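Local coordinates for neurogenic locus protein delta (Drosophila melanogaster, PDB 7ALK) that serves as a transmembrane ligand for the Notch receptor, separating neural from epidermal lineages, this fragment comprising its extracellular C2-like, DSL and first EGF-like domains, at residues A[8-13]-A[72-77]; A[13-18]-A[149-154]; A[38-43]-A[110-115]. One frame throughout, in Å; residues are numbered along the deposited sequence.

Contact 1 (A[8-13]-A[72-77]); sequences LKYFSN and ENSVNL. With NAG (2-acetamido-2-deoxy-beta-D-glucopyranose), chain C.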
loop_
_atom_site.group_PDB
_atom_site.type_symbol
_atom_site.label_atom_id
_atom_site.label_comp_id
_atom_site.label_asym_id
_atom_site.label_seq_id
_atom_site.Cartn_x
_atom_site.Cartn_y
_atom_site.Cartn_z
ATOM N N LEU A 8 -5.923 -9.052 0.042
ATOM C CA LEU A 8 -6.375 -10.434 0.039
ATOM C C LEU A 8 -7.194 -10.710 -1.214
ATOM O O LEU A 8 -8.009 -9.885 -1.636
ATOM C CB LEU A 8 -7.206 -10.722 1.288
ATOM C CG LEU A 8 -6.663 -10.172 2.607
ATOM C CD1 LEU A 8 -7.739 -10.201 3.678
ATOM C CD2 LEU A 8 -5.439 -10.955 3.052
ATOM N N LYS A 9 -6.976 -11.879 -1.815
ATOM C CA LYS A 9 -7.662 -12.248 -3.047
ATOM C C LYS A 9 -8.632 -13.406 -2.845
ATOM O O LYS A 9 -9.840 -13.235 -3.032
ATOM C CB LYS A 9 -6.641 -12.584 -4.143
ATOM C CG LYS A 9 -5.716 -11.428 -4.491
ATOM C CD LYS A 9 -5.049 -11.630 -5.844
ATOM C CE LYS A 9 -4.180 -12.875 -5.857
ATOM N NZ LYS A 9 -3.539 -13.092 -7.184
ATOM N N TYR A 10 -8.142 -14.585 -2.465
ATOM C CA TYR A 10 -8.999 -15.758 -2.347
ATOM C C TYR A 10 -8.595 -16.588 -1.140
ATOM O O TYR A 10 -7.415 -16.899 -0.962
ATOM C CB TYR A 10 -8.932 -16.618 -3.614
ATOM C CG TYR A 10 -10.072 -17.601 -3.749
ATOM C CD1 TYR A 10 -11.265 -17.232 -4.357
ATOM C CD2 TYR A 10 -9.953 -18.902 -3.275
ATOM C CE1 TYR A 10 -12.309 -18.127 -4.487
ATOM C CE2 TYR A 10 -10.992 -19.805 -3.402
ATOM C CZ TYR A 10 -12.168 -19.412 -4.007
ATOM O OH TYR A 10 -13.206 -20.305 -4.137
ATOM N N PHE A 11 -9.578 -16.936 -0.315
ATOM C CA PHE A 11 -9.412 -17.911 0.754
ATOM C C PHE A 11 -10.227 -19.145 0.403
ATOM O O PHE A 11 -11.418 -19.037 0.096
ATOM C CB PHE A 11 -9.855 -17.340 2.103
ATOM C CG PHE A 11 -9.613 -18.270 3.259
ATOM C CD1 PHE A 11 -8.332 -18.460 3.755
ATOM C CD2 PHE A 11 -10.663 -18.952 3.849
ATOM C CE1 PHE A 11 -8.104 -19.315 4.817
ATOM C CE2 PHE A 11 -10.441 -19.808 4.913
ATOM C CZ PHE A 11 -9.159 -19.988 5.398
ATOM N N SER A 12 -9.587 -20.310 0.436
ATOM C CA SER A 12 -10.189 -21.555 -0.025
ATOM C C SER A 12 -10.402 -22.491 1.157
ATOM O O SER A 12 -9.451 -22.813 1.875
ATOM C CB SER A 12 -9.313 -22.221 -1.086
ATOM O OG SER A 12 -9.952 -23.360 -1.634
ATOM N N ASN A 13 -11.647 -22.928 1.349
ATOM C CA ASN A 13 -11.983 -23.886 2.395
ATOM C C ASN A 13 -13.360 -24.484 2.131
ATOM O O ASN A 13 -14.318 -24.198 2.857
ATOM C CB ASN A 13 -11.933 -23.220 3.773
ATOM C CG ASN A 13 -12.208 -24.193 4.904
ATOM O OD1 ASN A 13 -13.062 -23.945 5.754
ATOM N ND2 ASN A 13 -11.496 -25.313 4.911
ATOM N N GLU A 72 -18.280 -17.077 3.860
ATOM C CA GLU A 72 -18.404 -18.411 4.429
ATOM C C GLU A 72 -17.577 -19.392 3.611
ATOM O O GLU A 72 -17.620 -19.371 2.376
ATOM C CB GLU A 72 -19.866 -18.869 4.467
ATOM C CG GLU A 72 -20.771 -18.000 5.319
ATOM C CD GLU A 72 -22.205 -18.485 5.314
ATOM O OE1 GLU A 72 -22.582 -19.217 4.375
ATOM O OE2 GLU A 72 -22.957 -18.136 6.248
ATOM N N ASN A 73 -16.833 -20.253 4.309
ATOM C CA ASN A 73 -15.967 -21.243 3.677
ATOM C C ASN A 73 -15.012 -20.580 2.694
ATOM O O ASN A 73 -14.231 -19.702 3.078
ATOM C CB ASN A 73 -16.803 -22.322 2.984
ATOM C CG ASN A 73 -17.284 -23.393 3.947
ATOM O OD1 ASN A 73 -17.251 -23.211 5.164
ATOM N ND2 ASN A 73 -17.734 -24.519 3.404
ATOM N N SER A 74 -15.068 -20.980 1.427
ATOM C CA SER A 74 -14.233 -20.349 0.412
ATOM C C SER A 74 -14.799 -18.980 0.053
ATOM O O SER A 74 -16.009 -18.829 -0.143
ATOM C CB SER A 74 -14.136 -21.237 -0.826
ATOM O OG SER A 74 -15.406 -21.748 -1.192
ATOM N N VAL A 75 -13.924 -17.978 -0.036
ATOM C CA VAL A 75 -14.331 -16.581 -0.153
ATOM C C VAL A 75 -13.562 -15.922 -1.293
ATOM O O VAL A 75 -12.337 -16.062 -1.382
ATOM C CB VAL A 75 -14.096 -15.814 1.163
ATOM C CG1 VAL A 75 -14.380 -14.327 0.982
ATOM C CG2 VAL A 75 -14.948 -16.393 2.282
ATOM N N ASN A 76 -14.277 -15.195 -2.153
ATOM C CA ASN A 76 -13.653 -14.356 -3.173
ATOM C C ASN A 76 -13.547 -12.943 -2.617
ATOM O O ASN A 76 -14.552 -12.231 -2.516
ATOM C CB ASN A 76 -14.454 -14.364 -4.473
ATOM C CG ASN A 76 -13.578 -14.143 -5.696
ATOM O OD1 ASN A 76 -12.422 -13.732 -5.576
ATOM N ND2 ASN A 76 -14.128 -14.417 -6.878
ATOM N N LEU A 77 -12.333 -12.536 -2.254
ATOM C CA LEU A 77 -12.137 -11.223 -1.655
ATOM C C LEU A 77 -11.842 -10.142 -2.687
ATOM O O LEU A 77 -12.122 -8.965 -2.434
ATOM C CB LEU A 77 -11.008 -11.279 -0.621
ATOM C CG LEU A 77 -11.249 -12.201 0.578
ATOM C CD1 LEU A 77 -10.687 -13.597 0.329
ATOM C CD2 LEU A 77 -10.665 -11.606 1.847
HETATM C C1 NAG C . -13.450 -14.323 -8.159
HETATM C C2 NAG C . -13.741 -13.148 -9.086
HETATM C C3 NAG C . -13.182 -13.446 -10.479
HETATM C C4 NAG C . -11.730 -13.914 -10.413
HETATM C C5 NAG C . -11.496 -14.959 -9.319
HETATM C C6 NAG C . -10.028 -15.220 -9.065
HETATM C C7 NAG C . -15.694 -11.789 -9.744
HETATM C C8 NAG C . -17.188 -11.678 -9.706
HETATM N N2 NAG C . -15.170 -12.871 -9.152
HETATM O O3 NAG C . -13.260 -12.277 -11.288
HETATM O O4 NAG C . -11.375 -14.502 -11.659
HETATM O O5 NAG C . -12.055 -14.521 -8.074
HETATM O O6 NAG C . -9.828 -16.423 -8.335
HETATM O O7 NAG C . -14.993 -10.941 -10.290
#
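Tyr10 and Phe11 of strand 3-12 pair antiparallel with Asn76 and Val75 of the short strand 75-76, in a sheet of the C2-like domain. Phe11 and Val75 form the hydrogen-bonded pair: Val75 N reaches Phe11 O at 2.7 Å, and Phe11 N returns to Val75 O at 3.1 Å. With CG anti to the backbone N (chi1 -163°), the Tyr10 ring reaches across to the partner strand and sets one face against Val75 O, 3.4 Å from CD1. Asn76 OD1 meets the edge of this ring, 3.9 Å from CD1, the ring and amide planes 70° apart; Asn76 ND2 carries an N-linked NAG. The Tyr10 OH end stops 3.6 Å from Ser74 CB. Replacing Tyr10 by an alanine removes the ring, which would probably leave that side of Val75 O uncovered and the Asn76 amide and Ser74 methylene without their aromatic neighbour. On the sheet face it shares with Val75, Phe11 turns its ring edge to Asn73 O, 3.7 Å from CD2, and also packs on Leu154 and Ile127. Lys9 and Tyr10 together face Glu155 in a classic beta bulge. Leu77 CD2 touches Leu8 CB at 3.6 Å, while Leu77 N donates to Lys9 O at 2.7 Å.

Contact 2 (A[13-18]-A[149-154]); sequences NDHGRD and SQYTSL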
loop_
_atom_site.group_PDB
_atom_site.type_symbol
_atom_site.label_atom_id
_atom_site.label_comp_id
_atom_site.label_asym_id
_atom_site.label_seq_id
_atom_site.Cartn_x
_atom_site.Cartn_y
_atom_site.Cartn_z
ATOM N N ASN A 13 -11.647 -22.928 1.349
ATOM C CA ASN A 13 -11.983 -23.886 2.395
ATOM C C ASN A 13 -13.360 -24.484 2.131
ATOM O O ASN A 13 -14.318 -24.198 2.857
ATOM C CB ASN A 13 -11.933 -23.220 3.773
ATOM C CG ASN A 13 -12.208 -24.193 4.904
ATOM O OD1 ASN A 13 -13.062 -23.945 5.754
ATOM N ND2 ASN A 13 -11.496 -25.313 4.911
ATOM N N ASP A 14 -13.465 -25.314 1.092
ATOM C CA ASP A 14 -14.756 -25.867 0.694
ATOM C C ASP A 14 -15.319 -26.839 1.720
ATOM O O ASP A 14 -16.531 -27.084 1.722
ATOM C CB ASP A 14 -14.631 -26.564 -0.661
ATOM C CG ASP A 14 -14.150 -25.634 -1.754
ATOM O OD1 ASP A 14 -14.444 -24.421 -1.676
ATOM O OD2 ASP A 14 -13.478 -26.112 -2.691
ATOM N N HIS A 15 -14.477 -27.393 2.590
ATOM C CA HIS A 15 -14.915 -28.375 3.569
ATOM C C HIS A 15 -15.422 -27.748 4.860
ATOM O O HIS A 15 -16.054 -28.445 5.662
ATOM C CB HIS A 15 -13.770 -29.341 3.888
ATOM C CG HIS A 15 -13.289 -30.122 2.704
ATOM N ND1 HIS A 15 -13.969 -30.151 1.506
ATOM C CD2 HIS A 15 -12.196 -30.902 2.534
ATOM C CE1 HIS A 15 -13.316 -30.914 0.648
ATOM N NE2 HIS A 15 -12.236 -31.383 1.248
ATOM N N GLY A 16 -15.167 -26.458 5.080
ATOM C CA GLY A 16 -15.576 -25.798 6.304
ATOM C C GLY A 16 -14.931 -26.401 7.534
ATOM O O GLY A 16 -15.616 -26.691 8.519
ATOM N N ARG A 17 -13.617 -26.589 7.493
ATOM C CA ARG A 17 -12.894 -27.296 8.540
ATOM C C ARG A 17 -11.978 -26.343 9.304
ATOM O O ARG A 17 -11.935 -25.136 9.053
ATOM C CB ARG A 17 -12.113 -28.471 7.948
ATOM C CG ARG A 17 -13.012 -29.560 7.392
ATOM C CD ARG A 17 -12.232 -30.785 6.945
ATOM N NE ARG A 17 -13.114 -31.787 6.358
ATOM C CZ ARG A 17 -13.805 -32.678 7.056
ATOM N NH1 ARG A 17 -13.737 -32.725 8.376
ATOM N NH2 ARG A 17 -14.584 -33.543 6.412
ATOM N N ASP A 18 -11.235 -26.912 10.248
ATOM C CA ASP A 18 -10.496 -26.171 11.261
ATOM C C ASP A 18 -9.002 -26.436 11.114
ATOM O O ASP A 18 -8.572 -27.342 10.397
ATOM C CB ASP A 18 -10.985 -26.565 12.665
ATOM C CG ASP A 18 -10.546 -25.597 13.747
ATOM O OD1 ASP A 18 -9.486 -24.956 13.595
ATOM O OD2 ASP A 18 -11.269 -25.482 14.760
ATOM N N SER A 149 -2.254 -24.746 3.783
ATOM C CA SER A 149 -2.125 -25.602 4.955
ATOM C C SER A 149 -2.606 -27.014 4.643
ATOM O O SER A 149 -2.359 -27.532 3.550
ATOM C CB SER A 149 -2.907 -25.021 6.135
ATOM O OG SER A 149 -2.990 -25.952 7.200
ATOM N N GLN A 150 -3.292 -27.644 5.599
ATOM C CA GLN A 150 -3.813 -28.988 5.377
ATOM C C GLN A 150 -5.128 -28.957 4.606
ATOM O O GLN A 150 -5.366 -29.810 3.743
ATOM C CB GLN A 150 -3.995 -29.708 6.714
ATOM C CG GLN A 150 -4.389 -31.172 6.589
ATOM C CD GLN A 150 -3.222 -32.064 6.209
ATOM O OE1 GLN A 150 -2.061 -31.669 6.317
ATOM N NE2 GLN A 150 -3.527 -33.276 5.760
ATOM N N TYR A 151 -5.989 -27.986 4.901
ATOM C CA TYR A 151 -7.277 -27.850 4.236
ATOM C C TYR A 151 -7.492 -26.499 3.576
ATOM O O TYR A 151 -8.199 -26.430 2.569
ATOM C CB TYR A 151 -8.426 -28.086 5.230
ATOM C CG TYR A 151 -8.397 -29.432 5.916
ATOM C CD1 TYR A 151 -8.784 -30.584 5.245
ATOM C CD2 TYR A 151 -7.994 -29.548 7.239
ATOM C CE1 TYR A 151 -8.764 -31.816 5.871
ATOM C CE2 TYR A 151 -7.970 -30.774 7.874
ATOM C CZ TYR A 151 -8.356 -31.906 7.185
ATOM O OH TYR A 151 -8.334 -33.130 7.812
ATOM N N THR A 152 -6.907 -25.429 4.107
ATOM C CA THR A 152 -7.207 -24.076 3.671
ATOM C C THR A 152 -6.064 -23.498 2.846
ATOM O O THR A 152 -4.913 -23.933 2.935
ATOM C CB THR A 152 -7.490 -23.165 4.868
ATOM O OG1 THR A 152 -6.397 -23.233 5.793
ATOM C CG2 THR A 152 -8.761 -23.597 5.570
ATOM N N SER A 153 -6.407 -22.494 2.042
ATOM C CA SER A 153 -5.445 -21.805 1.192
ATOM C C SER A 153 -5.834 -20.337 1.108
ATOM O O SER A 153 -7.001 -20.019 0.860
ATOM C CB SER A 153 -5.400 -22.424 -0.209
ATOM O OG SER A 153 -4.613 -21.640 -1.087
ATOM N N LEU A 154 -4.862 -19.452 1.313
ATOM C CA LEU A 154 -5.083 -18.012 1.274
ATOM C C LEU A 154 -4.132 -17.390 0.262
ATOM O O LEU A 154 -2.913 -17.574 0.356
ATOM C CB LEU A 154 -4.883 -17.384 2.655
ATOM C CG LEU A 154 -4.993 -15.859 2.709
ATOM C CD1 LEU A 154 -6.321 -15.396 2.133
ATOM C CD2 LEU A 154 -4.830 -15.367 4.133
#
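Arg17 lays its CD methylene over one face of the Tyr151 ring, a CH-pi contact with CD 3.9 Å from the ring centroid and 15° off the normal. The methylene chain of Arg17 is extended from CG to NE, which leads the guanidinium away from the ring face, the two planes 34° apart; its NH2 makes a weak hydrogen bond to Gly33 O. Gln150 CG, from the ring's own segment, covers the other face of Tyr151, and the aromatic group is thus sandwiched between two aliphatic stems.

The second kind of contact is van der Waals. The Asn13 amide settles on a methyl, with ND2 3.3 Å from Thr152 CG2. This methyl, anti to the carbonyl carbon of Thr152 (OG1 at chi1 54°), faces Asn13, while OG1 bonds to Gln128 OE1 of strand 124-135. His15 presents its ring edge more distantly, CD2 being 4.4 Å from Tyr151 CD1, and Asp18 O lies 3.9 Å from Tyr151 CD2.

Hydrogen bonds run within each segment and none crosses between them. A type I turn from Asn13 to Gly16 is closed by Gly16 N on Asn13 O at 3.3 Å, and Asn13 OD1 accepts a weak bond from Arg17 N at 3.2 Å. In the facing loop Ser149 N holds Thr152 O at 2.9 Å. Two internally bonded turns of the C2-like domain, one following strand 3-12 and one leading into strand 153-161, therefore meet through shape and dispersion, with one tyrosine face and one threonine methyl as the main points of touch.

Contact 3 (A[38-43]-A[110-115]); sequences SCKTRF and AWHDTN. With NAG (2-acetamido-2-deoxy-beta-D-glucopyranose), chain B.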
loop_
_atom_site.group_PDB
_atom_site.type_symbol
_atom_site.label_atom_id
_atom_site.label_comp_id
_atom_site.label_asym_id
_atom_site.label_seq_id
_atom_site.Cartn_x
_atom_site.Cartn_y
_atom_site.Cartn_z
ATOM N N SER A 38 -21.033 -24.540 7.526
ATOM C CA SER A 38 -20.058 -23.665 6.879
ATOM C C SER A 38 -19.196 -22.915 7.891
ATOM O O SER A 38 -19.409 -23.015 9.104
ATOM C CB SER A 38 -20.755 -22.673 5.942
ATOM O OG SER A 38 -21.417 -21.654 6.670
ATOM N N CYS A 39 -18.217 -22.159 7.398
ATOM C CA CYS A 39 -17.216 -21.499 8.233
ATOM C C CYS A 39 -17.277 -19.996 7.992
ATOM O O CYS A 39 -16.810 -19.511 6.957
ATOM C CB CYS A 39 -15.821 -22.044 7.932
ATOM S SG CYS A 39 -14.666 -21.953 9.310
ATOM N N LYS A 40 -17.837 -19.261 8.951
ATOM C CA LYS A 40 -17.962 -17.810 8.844
ATOM C C LYS A 40 -16.598 -17.184 9.113
ATOM O O LYS A 40 -16.155 -17.111 10.265
ATOM C CB LYS A 40 -19.019 -17.300 9.818
ATOM C CG LYS A 40 -20.291 -18.135 9.814
ATOM C CD LYS A 40 -21.537 -17.291 10.031
ATOM C CE LYS A 40 -21.821 -16.409 8.828
ATOM N NZ LYS A 40 -23.050 -15.590 9.007
ATOM N N THR A 41 -15.938 -16.718 8.056
ATOM C CA THR A 41 -14.514 -16.404 8.091
ATOM C C THR A 41 -14.280 -14.907 8.261
ATOM O O THR A 41 -14.771 -14.100 7.464
ATOM C CB THR A 41 -13.828 -16.898 6.817
ATOM O OG1 THR A 41 -14.077 -18.300 6.652
ATOM C CG2 THR A 41 -12.328 -16.656 6.892
ATOM N N ARG A 42 -13.518 -14.546 9.293
ATOM C CA ARG A 42 -12.928 -13.224 9.447
ATOM C C ARG A 42 -11.423 -13.329 9.223
ATOM O O ARG A 42 -10.883 -14.409 8.967
ATOM C CB ARG A 42 -13.226 -12.637 10.829
ATOM C CG ARG A 42 -14.688 -12.610 11.206
ATOM C CD ARG A 42 -14.880 -12.199 12.658
ATOM N NE ARG A 42 -14.533 -10.803 12.898
ATOM C CZ ARG A 42 -14.643 -10.198 14.073
ATOM N NH1 ARG A 42 -15.062 -10.846 15.149
ATOM N NH2 ARG A 42 -14.332 -8.908 14.171
ATOM N N PHE A 43 -10.741 -12.193 9.334
ATOM C CA PHE A 43 -9.292 -12.164 9.217
ATOM C C PHE A 43 -8.712 -11.189 10.228
ATOM O O PHE A 43 -9.359 -10.215 10.622
ATOM C CB PHE A 43 -8.830 -11.771 7.805
ATOM C CG PHE A 43 -9.283 -12.717 6.730
ATOM C CD1 PHE A 43 -8.508 -13.808 6.380
ATOM C CD2 PHE A 43 -10.476 -12.507 6.060
ATOM C CE1 PHE A 43 -8.918 -14.680 5.391
ATOM C CE2 PHE A 43 -10.892 -13.374 5.068
ATOM C CZ PHE A 43 -10.110 -14.462 4.734
ATOM N N ALA A 110 -6.717 -16.424 9.574
ATOM C CA ALA A 110 -8.099 -16.620 9.159
ATOM C C ALA A 110 -8.856 -17.281 10.302
ATOM O O ALA A 110 -8.426 -18.317 10.818
ATOM C CB ALA A 110 -8.181 -17.477 7.895
ATOM N N TRP A 111 -9.975 -16.679 10.700
ATOM C CA TRP A 111 -10.697 -17.098 11.892
ATOM C C TRP A 111 -12.154 -17.395 11.570
ATOM O O TRP A 111 -12.762 -16.757 10.708
ATOM C CB TRP A 111 -10.643 -16.028 12.987
ATOM C CG TRP A 111 -9.382 -16.030 13.778
ATOM C CD1 TRP A 111 -8.180 -15.513 13.401
ATOM C CD2 TRP A 111 -9.196 -16.570 15.091
ATOM N NE1 TRP A 111 -7.254 -15.698 14.398
ATOM C CE2 TRP A 111 -7.853 -16.345 15.447
ATOM C CE3 TRP A 111 -10.036 -17.222 15.999
ATOM C CZ2 TRP A 111 -7.328 -16.751 16.672
ATOM C CZ3 TRP A 111 -9.514 -17.623 17.214
ATOM C CH2 TRP A 111 -8.173 -17.386 17.540
ATOM N N HIS A 112 -12.703 -18.375 12.281
ATOM C CA HIS A 112 -14.136 -18.613 12.299
ATOM C C HIS A 112 -14.762 -17.824 13.441
ATOM O O HIS A 112 -14.139 -17.609 14.484
ATOM C CB HIS A 112 -14.442 -20.103 12.458
ATOM C CG HIS A 112 -15.879 -20.397 12.760
ATOM N ND1 HIS A 112 -16.860 -20.390 11.793
ATOM C CD2 HIS A 112 -16.502 -20.701 13.923
ATOM C CE1 HIS A 112 -18.024 -20.680 12.345
ATOM N NE2 HIS A 112 -17.833 -20.873 13.638
ATOM N N ASP A 113 -16.000 -17.382 13.232
ATOM C CA ASP A 113 -16.681 -16.560 14.229
ATOM C C ASP A 113 -18.179 -16.634 13.984
ATOM O O ASP A 113 -18.650 -16.230 12.916
ATOM C CB ASP A 113 -16.192 -15.114 14.161
ATOM C CG ASP A 113 -16.218 -14.422 15.508
ATOM O OD1 ASP A 113 -16.308 -15.125 16.536
ATOM O OD2 ASP A 113 -16.148 -13.174 15.539
ATOM N N THR A 114 -18.924 -17.142 14.963
ATOM C CA THR A 114 -20.371 -17.187 14.845
ATOM C C THR A 114 -20.955 -15.784 15.006
ATOM O O THR A 114 -20.281 -14.844 15.440
ATOM C CB THR A 114 -20.968 -18.140 15.879
ATOM O OG1 THR A 114 -20.628 -17.694 17.197
ATOM C CG2 THR A 114 -20.434 -19.549 15.671
ATOM N N ASN A 115 -22.230 -15.647 14.651
ATOM C CA ASN A 115 -22.858 -14.333 14.634
ATOM C C ASN A 115 -24.376 -14.447 14.729
ATOM O O ASN A 115 -25.101 -13.849 13.926
ATOM C CB ASN A 115 -22.445 -13.578 13.368
ATOM C CG ASN A 115 -22.695 -12.085 13.460
ATOM O OD1 ASN A 115 -23.369 -11.608 14.373
ATOM N ND2 ASN A 115 -22.149 -11.335 12.503
HETATM C C1 NAG B . -22.335 -9.909 12.484
HETATM C C2 NAG B . -21.347 -9.197 11.577
HETATM C C3 NAG B . -21.594 -7.695 11.619
HETATM C C4 NAG B . -23.043 -7.385 11.255
HETATM C C5 NAG B . -24.029 -8.241 12.055
HETATM C C6 NAG B . -25.426 -8.182 11.482
HETATM C C7 NAG B . -19.345 -9.157 13.036
HETATM C C8 NAG B . -17.912 -9.580 13.157
HETATM N N2 NAG B . -19.963 -9.511 11.902
HETATM O O3 NAG B . -20.697 -7.061 10.713
HETATM O O4 NAG B . -23.341 -6.022 11.544
HETATM O O5 NAG B . -23.659 -9.630 12.051
HETATM O O6 NAG B . -25.469 -8.759 10.183
HETATM O O7 NAG B . -19.912 -8.532 13.929
#
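Ala110 meets Phe43 as a non-hydrogen-bonded antiparallel pair, its CB 3.8 Å from Phe43 CE1 on the same face as Thr41 and His112. Trp111 follows in a hydrogen-bonded pair with Arg42: Arg42 N donates to Trp111 O at 2.7 Å, and Trp111 N returns to Arg42 O at 3.0 Å. The indole leads away from strand 40-43 toward Leu126, with NE1 bonded to Glu109.

His112 has CG anti to its backbone N (chi1 168°), which turns the ring edge back to strand 40-43, where ND1 accepts a weak bond from Lys40 N at 3.2 Å; if real, this weak bond would probably favour a proton on NE2 in the neutral ring. Cys39 SG, joined to Cys24 in a disulfide, rests 3.7 Å from His112 CB and lies oblique to the ring.

Asp113 continues the ladder, its N giving a bond to Lys40 O at 3.0 Å. Its carboxylate pairs with the guanidinium of Arg42: NH1 reaches OD2 at 2.6 Å in a salt bridge, the two planes only 15° apart. The bend of Arg42 at chi3 (69°) folds the guanidinium toward this oxygen, and NE is held by Thr67 O of strand 63-72, so two acceptors on different strands fix the group's rotation.

At Asn115, ND2 carries an N-linked glycan whose first NAG lays its acetamido methyl C8 over the guanidinium face, 3.5 Å from Arg42 CZ. Strands 40-48 and 103-113 are the central pair of a four-stranded antiparallel sheet, flanked by 63-72 and 124-135, in the C2-like beta domain of this Notch ligand.

All three contacts gather in one part of the C2-like domain, their centres 10 to 12 Å apart. Contacts 1 and 2 share Asn13 and reach the same sheet, where strands 3-12 and 153-161 are neighbours; contact 3 belongs to the other sheet. Along the chain the order is 8-13, 13-18, 38-43, 72-77, 110-115, 149-154: contact 3 is nested inside the loop closed by contact 2, and contact 1 crosses both. Probable hydrogen bonds from Ser12 N to Ser153 O and from Asn73 N to Cys39 O link neighbouring contacts, and Leu154 packs on Phe43. Strands distant in sequence are thus tied together from both sheets of one compact domain.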